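Local atomic coordinates of glyoxalase family protein (Listeria monocytogenes, PDB entry 2P7Q), a protein that catalyses the manganese-dependent hydration of the antibiotic fosfomycin, opening its epoxide ring and so conferring resistance. Residues A[15-19]-A[43-47]; A[23-27]-A[85-89]. The protein carries 1 engineered substitution. One frame throughout, in Å; residues are numbered along the deposited sequence.

Contact 1. Residues A[15-19]-A[43-47]; sequences LNKTT and KEKFF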
loop_
_atom_site.group_PDB
_atom_site.type_symbol
_atom_site.label_atom_id
_atom_site.label_comp_id
_atom_site.label_asym_id
_atom_site.label_seq_id
_atom_site.Cartn_x
_atom_site.Cartn_y
_atom_site.Cartn_z
ATOM N N LEU A 15 -8.324 16.330 -6.410
ATOM C CA LEU A 15 -7.663 16.391 -5.109
ATOM C C LEU A 15 -8.596 16.705 -3.944
ATOM O O LEU A 15 -8.765 15.886 -3.046
ATOM C CB LEU A 15 -6.535 17.412 -5.128
ATOM C CG LEU A 15 -5.755 17.398 -3.818
ATOM C CD1 LEU A 15 -5.050 16.041 -3.699
ATOM C CD2 LEU A 15 -4.744 18.538 -3.770
ATOM N N ASN A 16 -9.200 17.892 -3.959
ATOM C CA ASN A 16 -10.113 18.313 -2.893
ATOM C C ASN A 16 -11.198 17.301 -2.571
ATOM O O ASN A 16 -11.563 17.122 -1.406
ATOM C CB ASN A 16 -10.780 19.643 -3.247
ATOM C CG ASN A 16 -9.789 20.768 -3.379
ATOM O OD1 ASN A 16 -8.770 20.802 -2.688
ATOM N ND2 ASN A 16 -10.091 21.712 -4.253
ATOM N N LYS A 17 -11.728 16.647 -3.596
ATOM C CA LYS A 17 -12.773 15.668 -3.356
ATOM C C LYS A 17 -12.206 14.451 -2.616
ATOM O O LYS A 17 -12.866 13.889 -1.744
ATOM C CB LYS A 17 -13.416 15.256 -4.681
ATOM C CG LYS A 17 -14.629 14.356 -4.545
ATOM C CD LYS A 17 -15.353 14.225 -5.879
ATOM C CE LYS A 17 -16.155 12.930 -5.989
ATOM N NZ LYS A 17 -17.186 12.794 -4.939
ATOM N N THR A 18 -10.976 14.057 -2.944
ATOM C CA THR A 18 -10.352 12.912 -2.277
ATOM C C THR A 18 -9.952 13.278 -0.849
ATOM O O THR A 18 -10.044 12.451 0.056
ATOM C CB THR A 18 -9.080 12.421 -3.025
ATOM O OG1 THR A 18 -9.440 11.858 -4.294
ATOM C CG2 THR A 18 -8.359 11.363 -2.205
ATOM N N THR A 19 -9.511 14.517 -0.647
ATOM C CA THR A 19 -9.084 14.967 0.681
ATOM C C THR A 19 -10.148 14.795 1.768
ATOM O O THR A 19 -9.849 14.336 2.873
ATOM C CB THR A 19 -8.646 16.445 0.666
ATOM O OG1 THR A 19 -7.480 16.590 -0.151
ATOM C CG2 THR A 19 -8.325 16.918 2.071
ATOM N N LYS A 43 -0.128 19.646 -7.931
ATOM C CA LYS A 43 -1.083 19.852 -6.869
ATOM C C LYS A 43 -1.105 18.598 -5.996
ATOM O O LYS A 43 -1.459 17.515 -6.461
ATOM C CB LYS A 43 -2.454 20.118 -7.487
ATOM C CG LYS A 43 -3.418 20.829 -6.568
ATOM C CD LYS A 43 -4.866 20.609 -7.028
ATOM C CE LYS A 43 -5.490 21.875 -7.627
ATOM N NZ LYS A 43 -6.873 21.542 -8.130
ATOM N N GLU A 44 -0.723 18.739 -4.733
ATOM C CA GLU A 44 -0.690 17.577 -3.859
ATOM C C GLU A 44 -0.787 17.875 -2.367
ATOM O O GLU A 44 -0.543 18.992 -1.910
ATOM C CB GLU A 44 0.589 16.789 -4.126
ATOM C CG GLU A 44 1.847 17.612 -3.927
ATOM C CD GLU A 44 3.113 16.779 -3.976
ATOM O OE1 GLU A 44 3.336 16.069 -4.977
ATOM O OE2 GLU A 44 3.893 16.842 -3.005
ATOM N N LYS A 45 -1.142 16.844 -1.610
ATOM C CA LYS A 45 -1.261 16.960 -0.164
ATOM C C LYS A 45 -0.714 15.716 0.548
ATOM O O LYS A 45 -0.753 14.601 0.019
ATOM C CB LYS A 45 -2.726 17.206 0.216
ATOM C CG LYS A 45 -3.273 18.518 -0.319
ATOM C CD LYS A 45 -4.735 18.705 0.017
ATOM C CE LYS A 45 -5.209 20.125 -0.342
ATOM N NZ LYS A 45 -6.675 20.354 -0.110
ATOM N N PHE A 46 -0.184 15.926 1.747
ATOM C CA PHE A 46 0.374 14.853 2.554
ATOM C C PHE A 46 -0.443 14.718 3.830
ATOM O O PHE A 46 -0.779 15.716 4.467
ATOM C CB PHE A 46 1.818 15.172 2.959
ATOM C CG PHE A 46 2.760 15.367 1.806
ATOM C CD1 PHE A 46 4.035 15.881 2.028
ATOM C CD2 PHE A 46 2.389 15.026 0.505
ATOM C CE1 PHE A 46 4.931 16.052 0.971
ATOM C CE2 PHE A 46 3.279 15.192 -0.564
ATOM C CZ PHE A 46 4.549 15.706 -0.330
ATOM N N PHE A 47 -0.755 13.490 4.225
ATOM C CA PHE A 47 -1.503 13.299 5.460
ATOM C C PHE A 47 -0.851 12.238 6.341
ATOM O O PHE A 47 0.005 11.471 5.898
ATOM C CB PHE A 47 -2.946 12.873 5.168
ATOM C CG PHE A 47 -3.638 13.712 4.139
ATOM C CD1 PHE A 47 -3.311 13.591 2.792
ATOM C CD2 PHE A 47 -4.641 14.605 4.511
ATOM C CE1 PHE A 47 -3.969 14.339 1.823
ATOM C CE2 PHE A 47 -5.312 15.363 3.549
ATOM C CZ PHE A 47 -4.974 15.229 2.199
#

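Contact 2. Residues A[23-27]-A[85-89]; sequences QNIFN and RIKAL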
loop_
_atom_site.group_PDB
_atom_site.type_symbol
_atom_site.label_atom_id
_atom_site.label_comp_id
_atom_site.label_asym_id
_atom_site.label_seq_id
_atom_site.Cartn_x
_atom_site.Cartn_y
_atom_site.Cartn_z
ATOM N N GLN A 23 -10.130 12.587 5.282
ATOM C CA GLN A 23 -10.325 13.207 6.581
ATOM C C GLN A 23 -11.588 12.690 7.263
ATOM O O GLN A 23 -11.611 12.511 8.483
ATOM C CB GLN A 23 -10.386 14.722 6.426
ATOM C CG GLN A 23 -9.219 15.276 5.632
ATOM C CD GLN A 23 -9.313 16.764 5.403
ATOM O OE1 GLN A 23 -10.392 17.296 5.149
ATOM N NE2 GLN A 23 -8.173 17.447 5.470
ATOM N N ASN A 24 -12.636 12.437 6.486
ATOM C CA ASN A 24 -13.876 11.948 7.082
ATOM C C ASN A 24 -13.736 10.525 7.604
ATOM O O ASN A 24 -13.970 10.256 8.778
ATOM C CB ASN A 24 -15.037 11.991 6.074
ATOM C CG ASN A 24 -15.626 13.378 5.904
ATOM O OD1 ASN A 24 -15.346 14.289 6.679
ATOM N ND2 ASN A 24 -16.462 13.538 4.888
ATOM N N ILE A 25 -13.348 9.616 6.718
ATOM C CA ILE A 25 -13.206 8.213 7.074
ATOM C C ILE A 25 -12.015 7.867 7.971
ATOM O O ILE A 25 -12.182 7.290 9.045
ATOM C CB ILE A 25 -13.137 7.357 5.799
ATOM C CG1 ILE A 25 -14.389 7.617 4.958
ATOM C CG2 ILE A 25 -13.031 5.884 6.154
ATOM C CD1 ILE A 25 -14.445 6.858 3.665
ATOM N N PHE A 26 -10.816 8.236 7.538
ATOM C CA PHE A 26 -9.612 7.917 8.291
ATOM C C PHE A 26 -9.115 8.958 9.284
ATOM O O PHE A 26 -8.018 8.811 9.813
ATOM C CB PHE A 26 -8.470 7.600 7.326
ATOM C CG PHE A 26 -8.824 6.593 6.270
ATOM C CD1 PHE A 26 -9.374 6.998 5.060
ATOM C CD2 PHE A 26 -8.592 5.243 6.474
ATOM C CE1 PHE A 26 -9.683 6.070 4.064
ATOM C CE2 PHE A 26 -8.901 4.311 5.480
ATOM C CZ PHE A 26 -9.445 4.729 4.274
ATOM N N ASN A 27 -9.891 10.004 9.550
ATOM C CA ASN A 27 -9.438 11.032 10.483
ATOM C C ASN A 27 -8.044 11.477 10.035
ATOM O O ASN A 27 -7.188 11.782 10.862
ATOM C CB ASN A 27 -9.351 10.469 11.914
ATOM C CG ASN A 27 -10.722 10.166 12.529
ATOM O OD1 ASN A 27 -11.527 9.426 11.970
ATOM N ND2 ASN A 27 -10.978 10.737 13.701
ATOM N N ARG A 85 -20.193 4.784 9.008
ATOM C CA ARG A 85 -19.509 5.972 8.511
ATOM C C ARG A 85 -19.260 5.916 7.010
ATOM O O ARG A 85 -19.336 6.931 6.322
ATOM C CB ARG A 85 -18.168 6.140 9.218
ATOM C CG ARG A 85 -18.285 6.291 10.708
ATOM C CD ARG A 85 -16.920 6.246 11.354
ATOM N NE ARG A 85 -16.037 7.271 10.822
ATOM C CZ ARG A 85 -14.891 7.624 11.385
ATOM N NH1 ARG A 85 -14.492 7.028 12.496
ATOM N NH2 ARG A 85 -14.157 8.587 10.855
ATOM N N ILE A 86 -18.933 4.733 6.511
ATOM C CA ILE A 86 -18.677 4.546 5.089
ATOM C C ILE A 86 -20.009 4.672 4.352
ATOM O O ILE A 86 -20.133 5.416 3.377
ATOM C CB ILE A 86 -18.056 3.150 4.834
ATOM C CG1 ILE A 86 -16.685 3.061 5.501
ATOM C CG2 ILE A 86 -17.938 2.879 3.361
ATOM C CD1 ILE A 86 -15.716 4.098 5.042
ATOM N N LYS A 87 -21.003 3.936 4.837
ATOM C CA LYS A 87 -22.338 3.950 4.259
ATOM C C LYS A 87 -22.906 5.382 4.224
ATOM O O LYS A 87 -23.500 5.809 3.231
ATOM C CB LYS A 87 -23.257 3.041 5.085
ATOM C CG LYS A 87 -24.623 2.786 4.470
ATOM C CD LYS A 87 -25.556 2.036 5.424
ATOM C CE LYS A 87 -25.011 0.662 5.815
ATOM N NZ LYS A 87 -25.923 -0.088 6.747
ATOM N N ALA A 88 -22.702 6.122 5.307
ATOM C CA ALA A 88 -23.209 7.482 5.406
ATOM C C ALA A 88 -22.616 8.449 4.396
ATOM O O ALA A 88 -23.108 9.564 4.252
ATOM C CB ALA A 88 -22.987 8.012 6.805
ATOM N N LEU A 89 -21.558 8.045 3.705
ATOM C CA LEU A 89 -20.939 8.917 2.715
ATOM C C LEU A 89 -21.185 8.347 1.323
ATOM O O LEU A 89 -20.602 8.794 0.343
ATOM C CB LEU A 89 -19.435 9.058 2.990
ATOM C CG LEU A 89 -19.060 9.763 4.306
ATOM C CD1 LEU A 89 -17.558 9.760 4.512
ATOM C CD2 LEU A 89 -19.574 11.184 4.290
#

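Contact 1. Residues A[15-19]-A[43-47]
L15 turns its CG anti to the backbone N (chi1 -175°), and K45 runs extended beyond CG (chi2 to chi4 all near 180°). These torsions bring the CD2 methyl of L15 against the aliphatic shaft of K45. L15 CD2 lies 3.8 Å from K45 CG. L15 CD2 also lies 3.9 Å from K43 CG, so L15 packs against two lysine chains. The amino group of K43 is held elsewhere, in a salt bridge to E58. K45 carries on past L15 to the helix surface, where its NZ gives a weak hydrogen bond of 3.4 Å to N16 OD1. Here the first turn of helix 15-26 packs on strand 44-49 of the four-stranded sheet, within the glyoxalase fold. The segment axes are 16° from parallel and 9.6 Å apart at closest. One turn on, T19 OG1 touches K45 CD at 3.5 Å and sits at the edge of the F47 ring, near its plane. T19 CG2 packs on F47 CE2 at 3.7 Å. T19 OG1 donates to L15 O at 3.2 Å, from above the carbonyl plane. The carbonyl also accepts T19 N. E44 points away from the helix, and its side chain touches the bound dihydroxypropylphosphonate.

Contact 2. Residues A[23-27]-A[85-89]
The C-terminal end of helix 15-26 meets the end of helix 79-87 here, joining two helices of the glyoxalase fold. Apolar side chains pack beside a polar group. I25 CD1 and I86 CD1 are 3.3 Å apart, a tight methyl contact, and the two side chains cross at about a right angle. I86 CD1 also lies 3.4 Å from I25 CG2. L89 and I25 lie alongside each other and run opposite ways. L89 CD1 touches I25 CG1 at 3.9 Å and N24 CB at 3.7 Å. F26 points away from 85-89, and its ring meets those of F72 and F117. I86 also packs on F109 of strand 106-110. N27 leaves the helical conformation with positive phi, and M1 of the second subunit packs on it. The R85 chain bends at chi3 (57°) and carries its guanidinium to this helix end. There NH2 has two acceptors, both in the guanidinium plane. One is the backbone N24 O, 2.7 Å from R85 NH2 and met in the carbonyl plane. I25 O lies over one face of the group, at too poor an angle for a bond. The other acceptor is N27 OD1, 3.0 Å from R85 NH2, with a nearly straight N-H...O angle of 175°.

How the contacts relate
Contacts 1 and 2 use opposite ends of helix 15-26, with strand 44-49 at its start and helix 79-87 at its end. Their centres are about 16 Å apart. They meet where F47 CE2 packs on Q23 NE2 at 4.0 Å. Their segments alternate along the chain. Contact 1 reaches the ligand through E44. The side chain of E44, probably the proton acceptor, is about 4 Å from the bound dihydroxypropylphosphonate and about 8 Å from a manganese ion. Contact 2 is structural packing. The side chains of I86 and E118 are about 10 Å apart, and E118 belongs to a metal site of this chain.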